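Local atomic coordinates of 11R-lipoxygenase (Gersemia fruticosa, PDB entry 3VF1), a protein that probably oxygenates polyunsaturated fatty acids at a non-heme iron, adding both atoms of dioxygen, in a calcium-dependent manner. Residues 424-429 against 645-650; 399-404 against 430-435; 337-340 against 344-347; 298-301 against 305-308. All coordinates share one frame; numbering follows the deposited sequence.

Contact 1. Residues 424-429 against 645-650; sequences HTKGIM and YADNLF
In the mainly helical lipoxygenase domain, the end of helix 416-425 and the turn after it face the loop that precedes helix 653-676, and the two meet through His424 with Tyr645 and Lys426 with Asp647. The firmer link is a hydrogen bond of 2.7 Å between His424 NE2 and Tyr645 OH. The phenol oxygen reaches the imidazole edge close to the ring plane, with His424 CE1 only 3.1 Å from Tyr645 OH. The two rings stand perpendicular with centroids 5.6 Å apart, in an oblique pairing. Through the other ring nitrogen, His424 ND1 is bonded to the carbonyl of Asn694, in the C-terminal tail that brings Ile698 to the iron; Ser695 of the same tail bonds to the carbonyl of Lys426. Removing the phenol ring with an alanine at Tyr645 would probably leave His424 NE2 without its mate and the imidazole with one hydrogen bond fewer to fix its rotation. Thr425 to Ile428 form a type II turn, with Gly427 at the N-cap of the next helix. From this turn Lys426 extends its chain, CG anti to the backbone N (chi1 -155°), and the ammonium crosses to Asp647. That salt bridge is long, 3.9 Å from Lys426 NZ to Asp647 OD2, while the other carboxylate oxygen has a weak, long ion pair with Lys640.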
loop_
_atom_site.group_PDB
_atom_site.type_symbol
_atom_site.label_atom_id
_atom_site.label_comp_id
_atom_site.label_asym_id
_atom_site.label_seq_id
_atom_site.Cartn_x
_atom_site.Cartn_y
_atom_site.Cartn_z
ATOM N N HIS A 424 -8.642 -4.882 -4.351
ATOM C CA HIS A 424 -7.434 -4.070 -4.252
ATOM C C HIS A 424 -7.513 -3.001 -3.163
ATOM O O HIS A 424 -6.485 -2.523 -2.686
ATOM C CB HIS A 424 -7.133 -3.421 -5.600
ATOM C CG HIS A 424 -6.857 -4.407 -6.689
ATOM N ND1 HIS A 424 -5.734 -5.206 -6.698
ATOM C CD2 HIS A 424 -7.558 -4.731 -7.799
ATOM C CE1 HIS A 424 -5.755 -5.978 -7.770
ATOM N NE2 HIS A 424 -6.851 -5.709 -8.456
ATOM N N THR A 425 -8.727 -2.630 -2.773
ATOM C CA THR A 425 -8.921 -1.627 -1.729
ATOM C C THR A 425 -9.283 -2.292 -0.407
ATOM O O THR A 425 -9.545 -1.621 0.589
ATOM C CB THR A 425 -10.032 -0.626 -2.098
ATOM O OG1 THR A 425 -11.282 -1.316 -2.236
ATOM C CG2 THR A 425 -9.694 0.095 -3.394
ATOM N N LYS A 426 -9.292 -3.619 -0.405
ATOM C CA LYS A 426 -9.682 -4.378 0.774
ATOM C C LYS A 426 -8.693 -4.176 1.917
ATOM O O LYS A 426 -7.491 -4.399 1.757
ATOM C CB LYS A 426 -9.772 -5.865 0.427
ATOM C CG LYS A 426 -10.706 -6.653 1.326
ATOM C CD LYS A 426 -10.683 -8.133 0.985
ATOM C CE LYS A 426 -11.580 -8.928 1.915
ATOM N NZ LYS A 426 -11.401 -10.397 1.746
ATOM N N GLY A 427 -9.202 -3.744 3.067
ATOM C CA GLY A 427 -8.404 -3.666 4.277
ATOM C C GLY A 427 -7.718 -2.333 4.522
ATOM O O GLY A 427 -7.135 -2.128 5.585
ATOM N N ILE A 428 -7.784 -1.424 3.556
ATOM C CA ILE A 428 -7.060 -0.160 3.669
ATOM C C ILE A 428 -7.662 0.757 4.734
ATOM O O ILE A 428 -6.936 1.468 5.426
ATOM C CB ILE A 428 -6.988 0.589 2.319
ATOM C CG1 ILE A 428 -5.958 1.719 2.403
ATOM C CG2 ILE A 428 -8.356 1.126 1.923
ATOM C CD1 ILE A 428 -5.658 2.380 1.075
ATOM N N MET A 429 -8.983 0.743 4.869
ATOM C CA MET A 429 -9.646 1.576 5.869
ATOM C C MET A 429 -9.319 1.105 7.282
ATOM O O MET A 429 -9.064 1.917 8.173
ATOM C CB MET A 429 -11.161 1.584 5.654
ATOM C CG MET A 429 -11.626 2.583 4.605
ATOM S SD MET A 429 -13.417 2.597 4.365
ATOM C CE MET A 429 -13.675 0.991 3.625
ATOM N N TYR A 645 -7.802 -13.908 -7.598
ATOM C CA TYR A 645 -9.116 -13.385 -7.245
ATOM C C TYR A 645 -10.048 -14.517 -6.824
ATOM O O TYR A 645 -11.003 -14.839 -7.528
ATOM C CB TYR A 645 -9.717 -12.638 -8.435
ATOM C CG TYR A 645 -8.958 -11.392 -8.833
ATOM C CD1 TYR A 645 -8.664 -10.403 -7.899
ATOM C CD2 TYR A 645 -8.531 -11.203 -10.141
ATOM C CE1 TYR A 645 -7.972 -9.260 -8.262
ATOM C CE2 TYR A 645 -7.838 -10.064 -10.512
ATOM C CZ TYR A 645 -7.562 -9.098 -9.569
ATOM O OH TYR A 645 -6.873 -7.965 -9.935
ATOM N N ALA A 646 -9.765 -15.119 -5.674
ATOM C CA ALA A 646 -10.566 -16.233 -5.178
ATOM C C ALA A 646 -11.958 -15.766 -4.766
ATOM O O ALA A 646 -12.944 -16.470 -4.977
ATOM C CB ALA A 646 -9.868 -16.907 -4.009
ATOM N N ASP A 647 -12.031 -14.573 -4.182
ATOM C CA ASP A 647 -13.306 -13.998 -3.769
ATOM C C ASP A 647 -13.890 -13.146 -4.891
ATOM O O ASP A 647 -14.358 -12.031 -4.662
ATOM C CB ASP A 647 -13.120 -13.153 -2.509
ATOM C CG ASP A 647 -12.646 -13.971 -1.324
ATOM O OD1 ASP A 647 -12.173 -15.108 -1.537
ATOM O OD2 ASP A 647 -12.743 -13.477 -0.179
ATOM N N ASN A 648 -13.863 -13.688 -6.105
ATOM C CA ASN A 648 -14.272 -12.955 -7.297
ATOM C C ASN A 648 -15.745 -12.555 -7.280
ATOM O O ASN A 648 -16.621 -13.375 -7.005
ATOM C CB ASN A 648 -13.983 -13.789 -8.545
ATOM C CG ASN A 648 -14.318 -13.055 -9.820
ATOM O OD1 ASN A 648 -14.272 -11.826 -9.872
ATOM N ND2 ASN A 648 -14.658 -13.803 -10.859
ATOM N N LEU A 649 -16.006 -11.289 -7.587
ATOM C CA LEU A 649 -17.366 -10.767 -7.620
ATOM C C LEU A 649 -17.939 -10.766 -9.036
ATOM O O LEU A 649 -19.140 -10.587 -9.224
ATOM C CB LEU A 649 -17.395 -9.347 -7.053
ATOM C CG LEU A 649 -16.939 -9.207 -5.602
ATOM C CD1 LEU A 649 -16.931 -7.744 -5.187
ATOM C CD2 LEU A 649 -17.829 -10.023 -4.679
ATOM N N PHE A 650 -17.079 -10.966 -10.030
ATOM C CA PHE A 650 -17.518 -10.979 -11.422
ATOM C C PHE A 650 -18.227 -12.280 -11.775
ATOM O O PHE A 650 -17.741 -13.368 -11.465
ATOM C CB PHE A 650 -16.330 -10.775 -12.364
ATOM C CG PHE A 650 -15.856 -9.353 -12.445
ATOM C CD1 PHE A 650 -16.540 -8.428 -13.210
ATOM C CD2 PHE A 650 -14.721 -8.944 -11.765
ATOM C CE1 PHE A 650 -16.108 -7.118 -13.291
ATOM C CE2 PHE A 650 -14.284 -7.639 -11.843
ATOM C CZ PHE A 650 -14.979 -6.724 -12.608
#

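Contact 2. Residues 399-404 against 430-435; sequences MMEPTA and AINTLG
Glu401 and Asn432 are the two residues that meet between segments 399-404 and 430-435, on helix 369-410 and helix 428-438, and a single buried hydrogen bond joins them. Asn432 ND2 donates to Glu401 OE1 over 2.8 Å along a nearly straight path, the N-H...O angle being 171°. The acceptor lies in the amide plane of Asn432, yet the nitrogen arrives from above the carboxylate, 46° out of its plane. Asn432 ND2 additionally donates to the carbonyl of the iron ligand His397, so the amide belongs to the second shell of the metal site. At the kink of helix 369-410 around Pro402, the carbonyl of Met400 accepts from both the backbone N and the hydroxyl of Thr403, the latter 2.8 Å from Met400 O to Thr403 OG1.

Van der Waals contact backs up the bond between the helices: Asn432 CB lies 3.4 Å from Glu401 OE1, and Glu401 CB is 3.5 Å from Asn432 ND2. Glu401 is extended, with CG anti to the backbone N (chi1 -173°), and passes alongside Asn432 in the opposite direction.

Charge pairing involves the other carboxylate oxygen, since Glu401 OE2 forms a salt bridge with Arg436, one turn beyond Asn432, and also accepts from the backbone N of Val181. With both oxygens engaged and Arg436 close by, the buried carboxylate of Glu401 is probably ionised, and its pull on ND2 would help fix the rotation of the amide beside His397.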
loop_
_atom_site.group_PDB
_atom_site.type_symbol
_atom_site.label_atom_id
_atom_site.label_comp_id
_atom_site.label_asym_id
_atom_site.label_seq_id
_atom_site.Cartn_x
_atom_site.Cartn_y
_atom_site.Cartn_z
ATOM N N MET A 399 -2.996 8.183 0.558
ATOM C CA MET A 399 -3.422 8.663 -0.757
ATOM C C MET A 399 -4.398 7.708 -1.445
ATOM O O MET A 399 -5.136 8.111 -2.343
ATOM C CB MET A 399 -2.208 8.906 -1.659
ATOM C CG MET A 399 -1.474 10.212 -1.372
ATOM S SD MET A 399 -2.428 11.674 -1.837
ATOM C CE MET A 399 -2.372 11.579 -3.626
ATOM N N MET A 400 -4.409 6.448 -1.025
ATOM C CA MET A 400 -5.279 5.453 -1.647
ATOM C C MET A 400 -6.594 5.259 -0.895
ATOM O O MET A 400 -7.557 4.742 -1.457
ATOM C CB MET A 400 -4.559 4.107 -1.764
ATOM C CG MET A 400 -3.469 4.064 -2.824
ATOM S SD MET A 400 -4.075 4.455 -4.474
ATOM C CE MET A 400 -3.522 6.148 -4.651
ATOM N N GLU A 401 -6.642 5.670 0.368
ATOM C CA GLU A 401 -7.830 5.447 1.187
ATOM C C GLU A 401 -9.085 6.101 0.596
ATOM O O GLU A 401 -10.159 5.498 0.601
ATOM C CB GLU A 401 -7.607 5.945 2.616
ATOM C CG GLU A 401 -8.744 5.601 3.566
ATOM C CD GLU A 401 -8.521 6.135 4.965
ATOM O OE1 GLU A 401 -7.386 6.561 5.272
ATOM O OE2 GLU A 401 -9.484 6.129 5.761
ATOM N N PRO A 402 -8.955 7.337 0.088
ATOM C CA PRO A 402 -10.110 8.050 -0.469
ATOM C C PRO A 402 -10.874 7.252 -1.528
ATOM O O PRO A 402 -12.090 7.403 -1.634
ATOM C CB PRO A 402 -9.480 9.294 -1.095
ATOM C CG PRO A 402 -8.251 9.525 -0.297
ATOM C CD PRO A 402 -7.737 8.164 0.057
ATOM N N THR A 403 -10.176 6.420 -2.297
ATOM C CA THR A 403 -10.825 5.647 -3.352
ATOM C C THR A 403 -11.704 4.557 -2.751
ATOM O O THR A 403 -12.722 4.183 -3.333
ATOM C CB THR A 403 -9.806 5.001 -4.315
ATOM O OG1 THR A 403 -9.084 3.964 -3.640
ATOM C CG2 THR A 403 -8.834 6.046 -4.858
ATOM N N ALA A 404 -11.313 4.052 -1.586
ATOM C CA ALA A 404 -12.105 3.043 -0.894
ATOM C C ALA A 404 -13.373 3.677 -0.340
ATOM O O ALA A 404 -14.464 3.127 -0.477
ATOM C CB ALA A 404 -11.295 2.406 0.226
ATOM N N ALA A 430 -9.322 -0.209 7.485
ATOM C CA ALA A 430 -9.002 -0.777 8.789
ATOM C C ALA A 430 -7.595 -0.388 9.239
ATOM O O ALA A 430 -7.415 0.143 10.337
ATOM C CB ALA A 430 -9.145 -2.293 8.755
ATOM N N ILE A 431 -6.602 -0.649 8.393
ATOM C CA ILE A 431 -5.208 -0.410 8.759
ATOM C C ILE A 431 -4.905 1.074 8.967
ATOM O O ILE A 431 -4.118 1.432 9.841
ATOM C CB ILE A 431 -4.224 -0.985 7.711
ATOM C CG1 ILE A 431 -2.784 -0.893 8.221
ATOM C CG2 ILE A 431 -4.348 -0.248 6.384
ATOM C CD1 ILE A 431 -2.549 -1.597 9.543
ATOM N N ASN A 432 -5.527 1.935 8.166
ATOM C CA ASN A 432 -5.303 3.373 8.283
ATOM C C ASN A 432 -5.926 3.954 9.546
ATOM O O ASN A 432 -5.401 4.903 10.125
ATOM C CB ASN A 432 -5.842 4.107 7.056
ATOM C CG ASN A 432 -4.911 4.015 5.869
ATOM O OD1 ASN A 432 -3.970 3.222 5.862
ATOM N ND2 ASN A 432 -5.169 4.829 4.856
ATOM N N THR A 433 -7.052 3.389 9.968
ATOM C CA THR A 433 -7.695 3.822 11.200
ATOM C C THR A 433 -6.795 3.480 12.377
ATOM O O THR A 433 -6.651 4.268 13.310
ATOM C CB THR A 433 -9.067 3.153 11.397
ATOM O OG1 THR A 433 -9.946 3.524 10.326
ATOM C CG2 THR A 433 -9.685 3.583 12.720
ATOM N N LEU A 434 -6.190 2.297 12.325
ATOM C CA LEU A 434 -5.227 1.884 13.335
ATOM C C LEU A 434 -3.995 2.780 13.265
ATOM O O LEU A 434 -3.472 3.215 14.292
ATOM C CB LEU A 434 -4.821 0.426 13.121
ATOM C CG LEU A 434 -3.842 -0.157 14.142
ATOM C CD1 LEU A 434 -4.514 -0.318 15.498
ATOM C CD2 LEU A 434 -3.283 -1.482 13.655
ATOM N N GLY A 435 -3.540 3.054 12.047
ATOM C CA GLY A 435 -2.383 3.904 11.834
ATOM C C GLY A 435 -2.568 5.285 12.436
ATOM O O GLY A 435 -1.647 5.845 13.030
#

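Contact 3. Residues 337-340 against 344-347; sequences YLKN and IIPI
Tyr337 and Ile345 form an antiparallel hydrogen-bonded pair in which both residues use their backbone N-H and C=O on each other. Tyr337 N donates to Ile345 O over 2.8 Å, and Ile345 N returns the bond to Tyr337 O at 3.0 Å. Each donor lies in the plane of the carbonyl it meets. Tyr337 O receives a further, weaker C-H...O contact from Ile344 CA at 3.1 Å. Leu338 and Ile344 are the neighbouring non-hydrogen-bonded pair, which leaves the backbone of Leu338 turned to the other side, where it bonds to Leu305. Farther along, Ile347 has backbone hydrogen bonding with Leu335, and its carbonyl accepts from the hydroxyl of Thr363.

The phenol of Tyr337 is satisfied away from the pair: with CG anti to the backbone N (chi1 -176°) the ring leads off from the partner strand, and its OH bonds to Asp292. What touches across the strands is its CB, 3.8 Å from Ile347 CG2. The methylenes of Lys339 cross Ile345 at about a right angle, Lys339 CD resting 3.6 Å from Ile345 CG2. On the face with Leu338, its CD1 meets Ile344 CG2 at 3.8 Å. Two consecutive antiparallel strands, 333-338 and 344-350, joined by a short loop make a beta hairpin, here within a small antiparallel sheet of the lipoxygenase domain.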
loop_
_atom_site.group_PDB
_atom_site.type_symbol
_atom_site.label_atom_id
_atom_site.label_comp_id
_atom_site.label_asym_id
_atom_site.label_seq_id
_atom_site.Cartn_x
_atom_site.Cartn_y
_atom_site.Cartn_z
ATOM N N TYR A 337 27.518 8.709 -9.262
ATOM C CA TYR A 337 28.121 8.560 -10.577
ATOM C C TYR A 337 27.721 7.221 -11.180
ATOM O O TYR A 337 27.737 6.201 -10.497
ATOM C CB TYR A 337 29.643 8.639 -10.461
ATOM C CG TYR A 337 30.377 8.599 -11.784
ATOM C CD1 TYR A 337 30.321 9.670 -12.661
ATOM C CD2 TYR A 337 31.144 7.500 -12.142
ATOM C CE1 TYR A 337 30.996 9.646 -13.863
ATOM C CE2 TYR A 337 31.826 7.466 -13.345
ATOM C CZ TYR A 337 31.747 8.543 -14.200
ATOM O OH TYR A 337 32.421 8.523 -15.398
ATOM N N LEU A 338 27.357 7.231 -12.457
ATOM C CA LEU A 338 27.013 6.002 -13.161
ATOM C C LEU A 338 28.269 5.379 -13.758
ATOM O O LEU A 338 28.773 5.835 -14.780
ATOM C CB LEU A 338 25.991 6.282 -14.263
ATOM C CG LEU A 338 25.603 5.086 -15.135
ATOM C CD1 LEU A 338 24.918 4.007 -14.311
ATOM C CD2 LEU A 338 24.712 5.535 -16.280
ATOM N N LYS A 339 28.771 4.337 -13.106
ATOM C CA LYS A 339 30.000 3.686 -13.540
ATOM C C LYS A 339 29.828 3.013 -14.897
ATOM O O LYS A 339 28.711 2.843 -15.381
ATOM C CB LYS A 339 30.451 2.662 -12.499
ATOM C CG LYS A 339 30.848 3.281 -11.168
ATOM C CD LYS A 339 31.100 2.221 -10.105
ATOM C CE LYS A 339 32.259 1.312 -10.475
ATOM N NZ LYS A 339 32.471 0.248 -9.454
ATOM N N ASN A 340 30.947 2.635 -15.504
ATOM C CA ASN A 340 30.937 2.035 -16.831
ATOM C C ASN A 340 30.223 0.688 -16.844
ATOM O O ASN A 340 29.716 0.257 -17.880
ATOM C CB ASN A 340 32.369 1.866 -17.343
ATOM C CG ASN A 340 32.428 1.582 -18.832
ATOM O OD1 ASN A 340 31.459 1.800 -19.555
ATOM N ND2 ASN A 340 33.574 1.099 -19.296
ATOM N N ILE A 344 25.902 2.499 -9.802
ATOM C CA ILE A 344 26.010 3.883 -9.357
ATOM C C ILE A 344 26.680 3.935 -7.986
ATOM O O ILE A 344 26.397 3.116 -7.112
ATOM C CB ILE A 344 24.646 4.610 -9.304
ATOM C CG1 ILE A 344 23.722 3.983 -8.259
ATOM C CG2 ILE A 344 23.981 4.593 -10.673
ATOM C CD1 ILE A 344 22.766 4.976 -7.643
ATOM N N ILE A 345 27.583 4.893 -7.812
ATOM C CA ILE A 345 28.288 5.053 -6.548
ATOM C C ILE A 345 28.169 6.483 -6.046
ATOM O O ILE A 345 28.114 7.417 -6.841
ATOM C CB ILE A 345 29.785 4.723 -6.691
ATOM C CG1 ILE A 345 30.386 5.502 -7.867
ATOM C CG2 ILE A 345 29.984 3.230 -6.875
ATOM C CD1 ILE A 345 31.894 5.426 -7.951
ATOM N N PRO A 346 28.137 6.656 -4.718
ATOM C CA PRO A 346 28.164 7.995 -4.127
ATOM C C PRO A 346 29.548 8.611 -4.290
ATOM O O PRO A 346 30.542 7.922 -4.076
ATOM C CB PRO A 346 27.868 7.724 -2.652
ATOM C CG PRO A 346 28.400 6.352 -2.421
ATOM C CD PRO A 346 28.140 5.599 -3.691
ATOM N N ILE A 347 29.616 9.881 -4.672
ATOM C CA ILE A 347 30.904 10.540 -4.859
ATOM C C ILE A 347 31.030 11.840 -4.067
ATOM O O ILE A 347 32.121 12.395 -3.961
ATOM C CB ILE A 347 31.173 10.829 -6.350
ATOM C CG1 ILE A 347 30.092 11.750 -6.924
ATOM C CG2 ILE A 347 31.236 9.529 -7.132
ATOM C CD1 ILE A 347 30.387 12.223 -8.332
#

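Contact 4. Residues 298-301 against 305-308; sequences EKAM and LIFI
Ala300 and Leu305 are joined by the one hydrogen bond between the two segments, in which Leu305 N donates to Ala300 O over 2.9 Å. The N-H...O angle is 161°, with the donor tilted 26° from the carbonyl plane. Ala300 O is thus taken by a residue five positions on, rather than four as in an alpha helix. The bond forms as the chain leaves helix 297-302 for strand 306-310, which runs in the antiparallel sheet beside strand 333-338. The Leu305 side chain lies close by the same acceptor, its CB 3.5 Å from Ala300 O.

Apolar contact is carried by Ile306, whose CB points back at the helix. Its CG1, set beside the backbone N and anti to the carbonyl carbon (chi1 -62°), sits between two neighbours: Ala300 CB is 3.6 Å from Ile306 CG1, and Met301 CG is at the same 3.6 Å from Ile306 CG1. The terminal methyl also bears on the alanine, with Ile306 CD1 3.8 Å from Ala300 CB, whereas Met301 crosses the isoleucine at a slant near its branch point. Shortening Ile306 to an alanine would probably open a gap beside Ala300 CB, where CG1 and CD1 now sit, and leave Met301 CG with less to pack on. Tyr337 and Leu335 of strand 333-338 pack against Ile306 as well.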
loop_
_atom_site.group_PDB
_atom_site.type_symbol
_atom_site.label_atom_id
_atom_site.label_comp_id
_atom_site.label_asym_id
_atom_site.label_seq_id
_atom_site.Cartn_x
_atom_site.Cartn_y
_atom_site.Cartn_z
ATOM N N GLU A 298 32.126 18.101 -15.119
ATOM C CA GLU A 298 31.329 18.808 -16.117
ATOM C C GLU A 298 30.968 17.885 -17.278
ATOM O O GLU A 298 29.824 17.860 -17.726
ATOM C CB GLU A 298 32.083 20.034 -16.642
ATOM C CG GLU A 298 32.268 21.151 -15.616
ATOM C CD GLU A 298 33.335 20.839 -14.576
ATOM O OE1 GLU A 298 34.055 19.828 -14.733
ATOM O OE2 GLU A 298 33.454 21.608 -13.598
ATOM N N LYS A 299 31.950 17.130 -17.759
ATOM C CA LYS A 299 31.734 16.212 -18.872
ATOM C C LYS A 299 30.768 15.102 -18.474
ATOM O O LYS A 299 29.917 14.694 -19.261
ATOM C CB LYS A 299 33.063 15.607 -19.327
ATOM C CG LYS A 299 32.944 14.664 -20.516
ATOM C CD LYS A 299 34.304 14.132 -20.942
ATOM C CE LYS A 299 34.178 13.141 -22.089
ATOM N NZ LYS A 299 35.497 12.591 -22.512
ATOM N N ALA A 300 30.909 14.615 -17.247
ATOM C CA ALA A 300 30.045 13.556 -16.742
ATOM C C ALA A 300 28.582 13.986 -16.761
ATOM O O ALA A 300 27.705 13.201 -17.107
ATOM C CB ALA A 300 30.460 13.165 -15.332
ATOM N N MET A 301 28.322 15.236 -16.390
ATOM C CA MET A 301 26.955 15.749 -16.357
ATOM C C MET A 301 26.378 15.889 -17.762
ATOM O O MET A 301 25.225 15.532 -17.999
ATOM C CB MET A 301 26.898 17.091 -15.624
ATOM C CG MET A 301 26.946 16.961 -14.108
ATOM S SD MET A 301 26.495 18.477 -13.245
ATOM C CE MET A 301 27.894 19.524 -13.655
ATOM N N LEU A 305 25.695 11.101 -16.642
ATOM C CA LEU A 305 26.269 10.086 -15.765
ATOM C C LEU A 305 26.185 10.516 -14.303
ATOM O O LEU A 305 26.617 9.790 -13.413
ATOM C CB LEU A 305 27.730 9.831 -16.138
ATOM C CG LEU A 305 28.001 9.453 -17.593
ATOM C CD1 LEU A 305 29.496 9.310 -17.834
ATOM C CD2 LEU A 305 27.273 8.171 -17.963
ATOM N N ILE A 306 25.627 11.696 -14.060
ATOM C CA ILE A 306 25.571 12.250 -12.711
ATOM C C ILE A 306 24.136 12.314 -12.206
ATOM O O ILE A 306 23.273 12.914 -12.841
ATOM C CB ILE A 306 26.174 13.664 -12.665
ATOM C CG1 ILE A 306 27.655 13.625 -13.054
ATOM C CG2 ILE A 306 26.005 14.272 -11.280
ATOM C CD1 ILE A 306 28.548 12.973 -12.019
ATOM N N PHE A 307 23.893 11.697 -11.054
ATOM C CA PHE A 307 22.571 11.691 -10.444
ATOM C C PHE A 307 22.647 12.270 -9.038
ATOM O O PHE A 307 23.720 12.322 -8.442
ATOM C CB PHE A 307 22.014 10.268 -10.413
ATOM C CG PHE A 307 21.861 9.656 -11.776
ATOM C CD1 PHE A 307 22.972 9.224 -12.482
ATOM C CD2 PHE A 307 20.610 9.518 -12.354
ATOM C CE1 PHE A 307 22.836 8.667 -13.739
ATOM C CE2 PHE A 307 20.471 8.960 -13.609
ATOM C CZ PHE A 307 21.585 8.534 -14.301
ATOM N N ILE A 308 21.506 12.703 -8.511
ATOM C CA ILE A 308 21.479 13.415 -7.240
ATOM C C ILE A 308 20.266 13.048 -6.391
ATOM O O ILE A 308 19.191 12.770 -6.914
ATOM C CB ILE A 308 21.470 14.937 -7.477
ATOM C CG1 ILE A 308 21.556 15.695 -6.149
ATOM C CG2 ILE A 308 20.221 15.346 -8.243
ATOM C CD1 ILE A 308 21.750 17.191 -6.313
#

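The four contacts form two pairs. Contacts 1 and 2 share helix 428-438, with centres 14 Å apart, and touch where Ile428 CD1 packs 3.5 Å from Met400 CB. Contact 2 lies beside the iron site, the side chain of Asn432 about 7 Å from the metal; contact 1 is farther off, with that of Lys426 about 14 Å away. Contacts 3 and 4, their centres 9 Å apart, both reach the same sheet through neighbouring strands 333-338 and 306-310, linked by a probable hydrogen bond of 2.8 Å between Leu338 N and Leu305 O and by the Tyr337 ring, whose CE1 is 3.9 Å from Ala300 CB. This second pair is remote from the first, contacts 2 and 3 having centres 39 Å apart.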